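Protein ElaA (Pseudomonas aeruginosa, PDB 1XEB) probably acts as an N-acyltransferase of the GNAT superfamily, transferring an acyl group, likely acetyl, from acyl-coenzyme A to an amine. Local coordinates at residues Gly47-Leu52 with Arg65-Val70; Tyr114-Ala119 with Tyr137-Ile142; Phe130-Glu135 with Pro143-Arg148. All coordinates share one frame; numbering follows the deposited sequence.

Interaction 1 (Gly47-Leu52 with Arg65-Val70); sequences GDTHHL and RLLDPV
The carboxylate of Asp68 is met from above its plane by the backbone N-H of Asp48, in a short and nearly straight bond (Asp48 N to Asp68 OD1 2.7 Å, 172° at the hydrogen). OD2 of Asp68 takes Arg71 N, so both carboxylate oxygens hold a backbone N-H and the group is fixed in rotation. The imidazole of His50 leads away from 65-70 and uses its edge within its own segment: ND1 donates, in the ring plane, to Asp48 O at 2.6 Å, while the ring of His9 meets it steeply inclined. Near the His51 ring, Arg65 CD lies obliquely, 4.3 Å from CE1; the ring nitrogens are taken by the Tyr63 hydroxyl and by Asp44 O.

Between the backbones, His50 and Leu66 form an antiparallel hydrogen-bonded pair, with His50 N to Leu66 O at 2.8 Å and Leu66 N to His50 O at 3.1 Å. Leu66 O also receives the CA-H of Thr49 at 3.2 Å from CA. The Thr49 methyl points away from the residue's own N; CG2 lies across the Arg65 chain, 3.6 Å from CG, and OG1 is left to face the carbonyls of Leu43 and Val46. Arg65 runs straight to CD, then bends (chi3 67°) and carries its guanidinium to a salt bridge with Asp41.

These are the ends, remote from the turn, of the hairpin 50-56/59-67. Strand 4-9 flanks it beyond 50-56 and strand 76-83 beyond 59-67, forming the antiparallel part of the GNAT sheet, while helix 92-108 packs Leu107 on His50 and Trp108 on Asp68.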
# COMPACT_ATOMS: atom_id res chain seq x y z
N GLY A 47 16.23 -1.76 1.87
CA GLY A 47 16.27 -2.35 0.55
C GLY A 47 15.79 -1.40 -0.53
O GLY A 47 16.31 -0.28 -0.67
N ASP A 48 14.79 -1.82 -1.29
CA ASP A 48 14.24 -0.99 -2.34
C ASP A 48 12.76 -0.64 -2.12
O ASP A 48 12.00 -0.44 -3.07
CB ASP A 48 14.43 -1.65 -3.71
CG ASP A 48 15.89 -1.67 -4.17
OD1 ASP A 48 16.57 -0.61 -4.12
OD2 ASP A 48 16.36 -2.75 -4.59
N THR A 49 12.35 -0.55 -0.87
CA THR A 49 10.97 -0.20 -0.62
C THR A 49 10.60 1.09 -1.37
O THR A 49 11.30 2.11 -1.26
CB THR A 49 10.71 0.03 0.85
OG1 THR A 49 10.98 -1.16 1.58
CG2 THR A 49 9.28 0.44 1.07
N HIS A 50 9.52 1.06 -2.14
CA HIS A 50 9.11 2.27 -2.84
C HIS A 50 7.87 2.87 -2.18
O HIS A 50 7.20 2.21 -1.39
CB HIS A 50 8.85 2.00 -4.33
CG HIS A 50 10.09 2.04 -5.16
ND1 HIS A 50 11.13 1.16 -4.98
CD2 HIS A 50 10.48 2.87 -6.15
CE1 HIS A 50 12.11 1.45 -5.82
NE2 HIS A 50 11.74 2.49 -6.54
N HIS A 51 7.60 4.13 -2.50
CA HIS A 51 6.46 4.83 -1.94
C HIS A 51 5.67 5.56 -3.03
O HIS A 51 6.18 6.50 -3.66
CB HIS A 51 6.94 5.80 -0.86
CG HIS A 51 7.71 5.14 0.24
ND1 HIS A 51 7.13 4.72 1.42
CD2 HIS A 51 9.02 4.77 0.31
CE1 HIS A 51 8.04 4.11 2.16
NE2 HIS A 51 9.19 4.13 1.51
N LEU A 52 4.45 5.11 -3.27
CA LEU A 52 3.58 5.70 -4.27
C LEU A 52 2.74 6.77 -3.58
O LEU A 52 2.08 6.50 -2.59
CB LEU A 52 2.68 4.65 -4.90
CG LEU A 52 1.73 5.21 -5.96
CD1 LEU A 52 2.53 5.61 -7.19
CD2 LEU A 52 0.67 4.17 -6.32
N ARG A 65 2.51 1.51 -0.24
CA ARG A 65 3.90 1.11 -0.15
C ARG A 65 4.19 -0.20 -0.89
O ARG A 65 3.39 -1.14 -0.87
CB ARG A 65 4.28 0.96 1.32
CG ARG A 65 5.71 0.51 1.55
CD ARG A 65 6.02 0.43 3.03
NE ARG A 65 5.27 -0.63 3.70
CZ ARG A 65 5.40 -0.92 5.00
NH1 ARG A 65 6.25 -0.22 5.75
NH2 ARG A 65 4.69 -1.91 5.54
N LEU A 66 5.35 -0.23 -1.53
CA LEU A 66 5.81 -1.40 -2.25
C LEU A 66 7.11 -1.94 -1.62
O LEU A 66 8.12 -1.25 -1.57
CB LEU A 66 6.05 -1.03 -3.73
CG LEU A 66 4.76 -0.64 -4.46
CD1 LEU A 66 5.02 0.45 -5.48
CD2 LEU A 66 4.18 -1.85 -5.11
N LEU A 67 7.07 -3.18 -1.12
CA LEU A 67 8.26 -3.80 -0.54
C LEU A 67 8.94 -4.66 -1.62
O LEU A 67 8.25 -5.41 -2.33
CB LEU A 67 7.86 -4.67 0.66
CG LEU A 67 7.40 -3.98 1.95
CD1 LEU A 67 6.41 -2.90 1.64
CD2 LEU A 67 6.77 -5.00 2.89
N ASP A 68 10.26 -4.55 -1.77
CA ASP A 68 10.98 -5.31 -2.79
C ASP A 68 11.01 -6.82 -2.55
O ASP A 68 11.01 -7.28 -1.40
CB ASP A 68 12.42 -4.80 -2.99
CG ASP A 68 13.34 -5.13 -1.83
OD1 ASP A 68 13.62 -4.21 -1.04
OD2 ASP A 68 13.78 -6.29 -1.71
N PRO A 69 11.05 -7.60 -3.64
CA PRO A 69 11.07 -9.06 -3.62
C PRO A 69 12.23 -9.80 -2.98
O PRO A 69 12.00 -10.83 -2.34
CB PRO A 69 10.86 -9.41 -5.10
CG PRO A 69 11.52 -8.29 -5.80
CD PRO A 69 11.06 -7.09 -5.02
N VAL A 70 13.47 -9.33 -3.12
CA VAL A 70 14.56 -10.08 -2.48
C VAL A 70 14.39 -10.09 -0.96
O VAL A 70 14.74 -11.06 -0.30
CB VAL A 70 15.97 -9.55 -2.86
CG1 VAL A 70 15.91 -8.79 -4.16
CG2 VAL A 70 16.57 -8.74 -1.72

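Interaction 2 (Tyr114-Ala119 with Tyr137-Ile142); sequences YLSAQA and YLEDDI
Ser116 holds OG anti to its backbone N (chi1 170°), which points the hydroxyl out toward residues 137-142. Tyr137 places CG between its N and carbonyl carbon (chi1 53°), and the ring reaches Ser116 with its hydroxyl. Glu139 adds a side chain extended beyond CG. The three groups form a short relay: Tyr137 OH donates to Ser116 OG at 2.7 Å, and Ser116 OG donates in turn to Glu139 OE2 at 2.8 Å. That second bond arrives on the syn side of the carboxylate, 28° out of its plane. The serine oxygen thus serves as acceptor and donor at once, and both bonds lock its rotation.

Ser116 OG and Glu139 OE2 both lie at the edge of the Tyr137 ring, near its plane, leaving the faces out of the relay. Tyr114 comes from the opposite direction to Tyr137, and the two hydroxyl oxygens, Tyr114 OH and Tyr137 OH, stop 3.8 Å apart. Farther along, Gln118 passes Ile142 at a slant, its NE2 4.1 Å from Ile142 CG2, a loose contact. The side chains of Ser116, Tyr137 and Glu139 all touch His144 of strand 142-149.

The short strands 114-118 and 137-139 run nearly perpendicular, 9.4 Å apart at their axes, so side chains alone make the contact; strand 142-149 pairs with both. Glu139 and Ile142 close a type I' turn through Glu139 N to Ile142 O (3.0 Å) and Ile142 N to Glu139 O (2.6 Å), with Asp140 and Asp141 at positive phi. This is a two-residue beta-hairpin, here tied by polar side chains to a central strand of the GNAT fold.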
# COMPACT_ATOMS: atom_id res chain seq x y z
N TYR A 114 2.06 -9.61 -3.91
CA TYR A 114 1.33 -10.13 -2.76
C TYR A 114 0.81 -9.03 -1.85
O TYR A 114 1.46 -8.00 -1.65
CB TYR A 114 2.23 -11.11 -1.97
CG TYR A 114 1.60 -11.63 -0.69
CD1 TYR A 114 1.58 -10.86 0.47
CD2 TYR A 114 0.97 -12.87 -0.66
CE1 TYR A 114 0.94 -11.31 1.63
CE2 TYR A 114 0.33 -13.32 0.48
CZ TYR A 114 0.31 -12.54 1.63
OH TYR A 114 -0.36 -12.98 2.77
N LEU A 115 -0.38 -9.25 -1.31
CA LEU A 115 -0.97 -8.29 -0.39
C LEU A 115 -1.82 -9.02 0.62
O LEU A 115 -2.27 -10.15 0.37
CB LEU A 115 -1.81 -7.23 -1.13
CG LEU A 115 -3.05 -7.62 -1.96
CD1 LEU A 115 -4.19 -8.06 -1.08
CD2 LEU A 115 -3.50 -6.42 -2.78
N SER A 116 -2.00 -8.37 1.76
CA SER A 116 -2.79 -8.89 2.86
C SER A 116 -4.07 -8.07 2.79
O SER A 116 -4.09 -6.89 3.15
CB SER A 116 -2.07 -8.62 4.18
OG SER A 116 -2.91 -8.91 5.27
N ALA A 117 -5.12 -8.71 2.30
CA ALA A 117 -6.42 -8.07 2.11
C ALA A 117 -7.41 -8.35 3.22
O ALA A 117 -7.40 -9.42 3.82
CB ALA A 117 -7.02 -8.52 0.78
N GLN A 118 -8.28 -7.38 3.50
CA GLN A 118 -9.29 -7.61 4.51
C GLN A 118 -10.18 -8.75 4.00
O GLN A 118 -10.61 -8.76 2.85
CB GLN A 118 -10.10 -6.35 4.77
CG GLN A 118 -9.27 -5.16 5.20
CD GLN A 118 -10.04 -4.19 6.10
OE1 GLN A 118 -11.27 -4.03 5.95
NE2 GLN A 118 -9.33 -3.54 7.02
N ALA A 119 -10.44 -9.72 4.86
CA ALA A 119 -11.25 -10.87 4.53
C ALA A 119 -12.40 -10.58 3.57
O ALA A 119 -12.58 -11.30 2.59
CB ALA A 119 -11.78 -11.50 5.80
N TYR A 137 -6.82 -14.95 8.75
CA TYR A 137 -6.12 -14.69 10.01
C TYR A 137 -6.52 -13.32 10.54
O TYR A 137 -7.14 -12.54 9.83
CB TYR A 137 -4.61 -14.77 9.80
CG TYR A 137 -4.07 -13.90 8.68
CD1 TYR A 137 -3.76 -12.55 8.90
CD2 TYR A 137 -3.86 -14.42 7.40
CE1 TYR A 137 -3.24 -11.75 7.86
CE2 TYR A 137 -3.35 -13.64 6.37
CZ TYR A 137 -3.05 -12.31 6.61
OH TYR A 137 -2.55 -11.55 5.58
N LEU A 138 -6.17 -13.03 11.78
CA LEU A 138 -6.54 -11.75 12.36
C LEU A 138 -5.48 -10.66 12.38
O LEU A 138 -4.29 -10.92 12.54
CB LEU A 138 -7.06 -11.94 13.80
CG LEU A 138 -8.38 -12.70 14.00
CD1 LEU A 138 -9.47 -12.05 13.16
CD2 LEU A 138 -8.20 -14.16 13.61
N GLU A 139 -5.95 -9.44 12.20
CA GLU A 139 -5.14 -8.22 12.22
C GLU A 139 -6.04 -7.24 12.99
O GLU A 139 -7.12 -6.90 12.51
CB GLU A 139 -4.86 -7.72 10.79
CG GLU A 139 -3.50 -8.13 10.21
CD GLU A 139 -3.22 -7.55 8.82
OE1 GLU A 139 -3.55 -6.36 8.58
OE2 GLU A 139 -2.66 -8.27 7.97
N ASP A 140 -5.62 -6.81 14.17
CA ASP A 140 -6.42 -5.91 15.01
C ASP A 140 -7.82 -6.50 15.08
O ASP A 140 -8.82 -5.79 14.98
CB ASP A 140 -6.49 -4.50 14.41
CG ASP A 140 -7.40 -3.56 15.22
OD1 ASP A 140 -8.03 -2.67 14.60
OD2 ASP A 140 -7.49 -3.69 16.46
N ASP A 141 -7.89 -7.82 15.23
CA ASP A 141 -9.17 -8.51 15.31
C ASP A 141 -10.03 -8.36 14.05
O ASP A 141 -11.24 -8.61 14.08
CB ASP A 141 -9.96 -8.03 16.53
CG ASP A 141 -10.56 -9.19 17.33
OD1 ASP A 141 -9.76 -9.95 17.94
OD2 ASP A 141 -11.80 -9.35 17.34
N ILE A 142 -9.41 -7.94 12.94
CA ILE A 142 -10.13 -7.80 11.68
C ILE A 142 -9.67 -8.94 10.78
O ILE A 142 -8.48 -9.12 10.55
CB ILE A 142 -9.79 -6.49 10.96
CG1 ILE A 142 -10.24 -5.28 11.77
CG2 ILE A 142 -10.46 -6.50 9.59
CD1 ILE A 142 -11.72 -4.95 11.63

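Interaction 3 (Phe130-Glu135 with Pro143-Arg148); sequences FVAVTE and PHIGMR
Arg148, Met147 and Phe130 give up the most surface here. The backbone of Arg148 forms an antiparallel hydrogen-bonded pair with Val131: Val131 N to Arg148 O and Arg148 N to Val131 O both measure 3.0 Å. Its side chain leaves with CG wedged between N and the carbonyl carbon (chi1 69°), which sets CG against Val133 CG1 at 3.5 Å, the two side chains meeting at about a right angle. Further bends carry the guanidinium away to a salt bridge with the terminal carboxylate of Ala150.

Met147, a selenomethionine, points to the other face of the sheet together with Ala132, its non-hydrogen-bonded partner. Its CB packs against Phe130 CB at 3.9 Å, and the bend at chi3 (76°) turns the methyl back, so that CE ends 3.7 Å from Phe130 O. The Phe130 ring presents its edge to the opposing backbone, with Met147 O near its plane and Arg148 N in it, while Leu115 and Tyr125 pack against the same side chain. Ala132 CB meets Ile145 CD1 at 3.8 Å, and Gln122 of helix 122-126 touches Ala132, Ile145 and Met147 alike.

Farther on, Val133 N bonds to Gly146 O at 2.7 Å. The N-H of the same glycine turns to a side chain: Gly146 N reaches Thr134 OG1 at 2.8 Å, and this hydroxyl donates in turn to Glu135 O.

Strand 142-149 has strand 113-118 along one edge and the short strands 130-132 and 137-139 along the other, antiparallel to all three. A last strand inserted beside an earlier one in this way is characteristic of the C-terminal half of the GNAT fold.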
# COMPACT_ATOMS: atom_id res chain seq x y z
N PHE A 130 -5.96 -11.19 -8.26
CA PHE A 130 -5.41 -11.78 -7.04
C PHE A 130 -6.23 -13.01 -6.65
O PHE A 130 -7.44 -13.04 -6.87
CB PHE A 130 -5.42 -10.76 -5.90
CG PHE A 130 -4.33 -9.72 -6.01
CD1 PHE A 130 -3.09 -9.92 -5.40
CD2 PHE A 130 -4.54 -8.53 -6.71
CE1 PHE A 130 -2.08 -8.94 -5.47
CE2 PHE A 130 -3.55 -7.56 -6.79
CZ PHE A 130 -2.32 -7.77 -6.17
N VAL A 131 -5.56 -14.02 -6.10
CA VAL A 131 -6.23 -15.24 -5.65
C VAL A 131 -5.79 -15.53 -4.22
O VAL A 131 -4.65 -15.25 -3.85
CB VAL A 131 -5.87 -16.45 -6.55
CG1 VAL A 131 -6.55 -17.72 -6.03
CG2 VAL A 131 -6.32 -16.18 -7.99
N ALA A 132 -6.68 -16.10 -3.42
CA ALA A 132 -6.38 -16.42 -2.03
C ALA A 132 -5.22 -17.40 -1.87
O ALA A 132 -5.15 -18.41 -2.58
CB ALA A 132 -7.62 -16.98 -1.35
N VAL A 133 -4.30 -17.12 -0.94
CA VAL A 133 -3.17 -18.03 -0.71
C VAL A 133 -2.95 -18.43 0.74
O VAL A 133 -2.02 -19.16 1.05
CB VAL A 133 -1.83 -17.45 -1.25
CG1 VAL A 133 -1.74 -17.67 -2.77
CG2 VAL A 133 -1.73 -15.96 -0.90
N THR A 134 -3.80 -17.95 1.64
CA THR A 134 -3.68 -18.31 3.05
C THR A 134 -5.08 -18.51 3.60
O THR A 134 -6.06 -18.22 2.93
CB THR A 134 -2.99 -17.20 3.89
OG1 THR A 134 -3.81 -16.02 3.92
CG2 THR A 134 -1.63 -16.85 3.31
N GLU A 135 -5.16 -19.04 4.82
CA GLU A 135 -6.46 -19.22 5.46
C GLU A 135 -6.68 -17.84 6.08
O GLU A 135 -5.73 -17.04 6.13
CB GLU A 135 -6.35 -20.30 6.53
CG GLU A 135 -7.65 -21.07 6.81
CD GLU A 135 -8.11 -21.95 5.64
OE1 GLU A 135 -8.70 -21.42 4.67
OE2 GLU A 135 -7.87 -23.18 5.69
N PRO A 143 -10.62 -9.72 10.25
CA PRO A 143 -10.19 -10.82 9.38
C PRO A 143 -9.56 -10.39 8.07
O PRO A 143 -10.10 -9.56 7.34
CB PRO A 143 -11.47 -11.64 9.20
CG PRO A 143 -12.57 -10.66 9.48
CD PRO A 143 -12.04 -9.85 10.62
N HIS A 144 -8.39 -10.96 7.79
CA HIS A 144 -7.61 -10.69 6.59
C HIS A 144 -7.29 -12.00 5.91
O HIS A 144 -7.46 -13.07 6.49
CB HIS A 144 -6.29 -10.00 6.94
CG HIS A 144 -6.42 -8.53 7.17
ND1 HIS A 144 -7.20 -8.00 8.18
CD2 HIS A 144 -5.84 -7.47 6.54
CE1 HIS A 144 -7.09 -6.68 8.16
NE2 HIS A 144 -6.28 -6.34 7.17
N ILE A 145 -6.78 -11.92 4.69
CA ILE A 145 -6.46 -13.11 3.94
C ILE A 145 -5.39 -12.70 2.93
O ILE A 145 -5.52 -11.70 2.26
CB ILE A 145 -7.74 -13.65 3.24
CG1 ILE A 145 -7.44 -14.94 2.49
CG2 ILE A 145 -8.31 -12.61 2.29
CD1 ILE A 145 -8.72 -15.65 2.04
N GLY A 146 -4.32 -13.48 2.85
CA GLY A 146 -3.27 -13.15 1.92
C GLY A 146 -3.62 -13.59 0.52
O GLY A 146 -4.08 -14.71 0.30
N MSE A 147 -3.38 -12.70 -0.44
CA MSE A 147 -3.68 -12.97 -1.83
C MSE A 147 -2.50 -12.60 -2.69
O MSE A 147 -1.78 -11.64 -2.39
CB MSE A 147 -4.90 -12.15 -2.26
CG MSE A 147 -6.10 -12.28 -1.33
SE MSE A 147 -7.67 -11.29 -1.92
CE MSE A 147 -8.23 -12.51 -3.31
N ARG A 148 -2.27 -13.37 -3.75
CA ARG A 148 -1.17 -13.06 -4.66
C ARG A 148 -1.68 -13.05 -6.09
O ARG A 148 -2.61 -13.77 -6.44
CB ARG A 148 -0.01 -14.05 -4.52
CG ARG A 148 -0.31 -15.44 -5.00
CD ARG A 148 0.58 -15.82 -6.16
NE ARG A 148 1.99 -15.77 -5.81
CZ ARG A 148 2.96 -16.24 -6.58
NH1 ARG A 148 4.23 -16.14 -6.19
NH2 ARG A 148 2.67 -16.81 -7.74

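From the N terminus, interaction 1 comes first and is complete before the others begin: it brings residues 65-70 back to 47-52 across the hairpin turn, within the antiparallel N-terminal half of the sheet. Residues 114-119 then open interaction 2, and 130-135 open interaction 3; 137-142 close the former before 143-148 close the latter, so these two cross. Their centres lie about 8 Å apart and their segments touch directly, through a probable hydrogen bond of Ile145 N to Ala117 O. Interaction 1 lies about 20 Å from each, centre to centre, joined to them through strand 76-83, which runs parallel to strand 113-118.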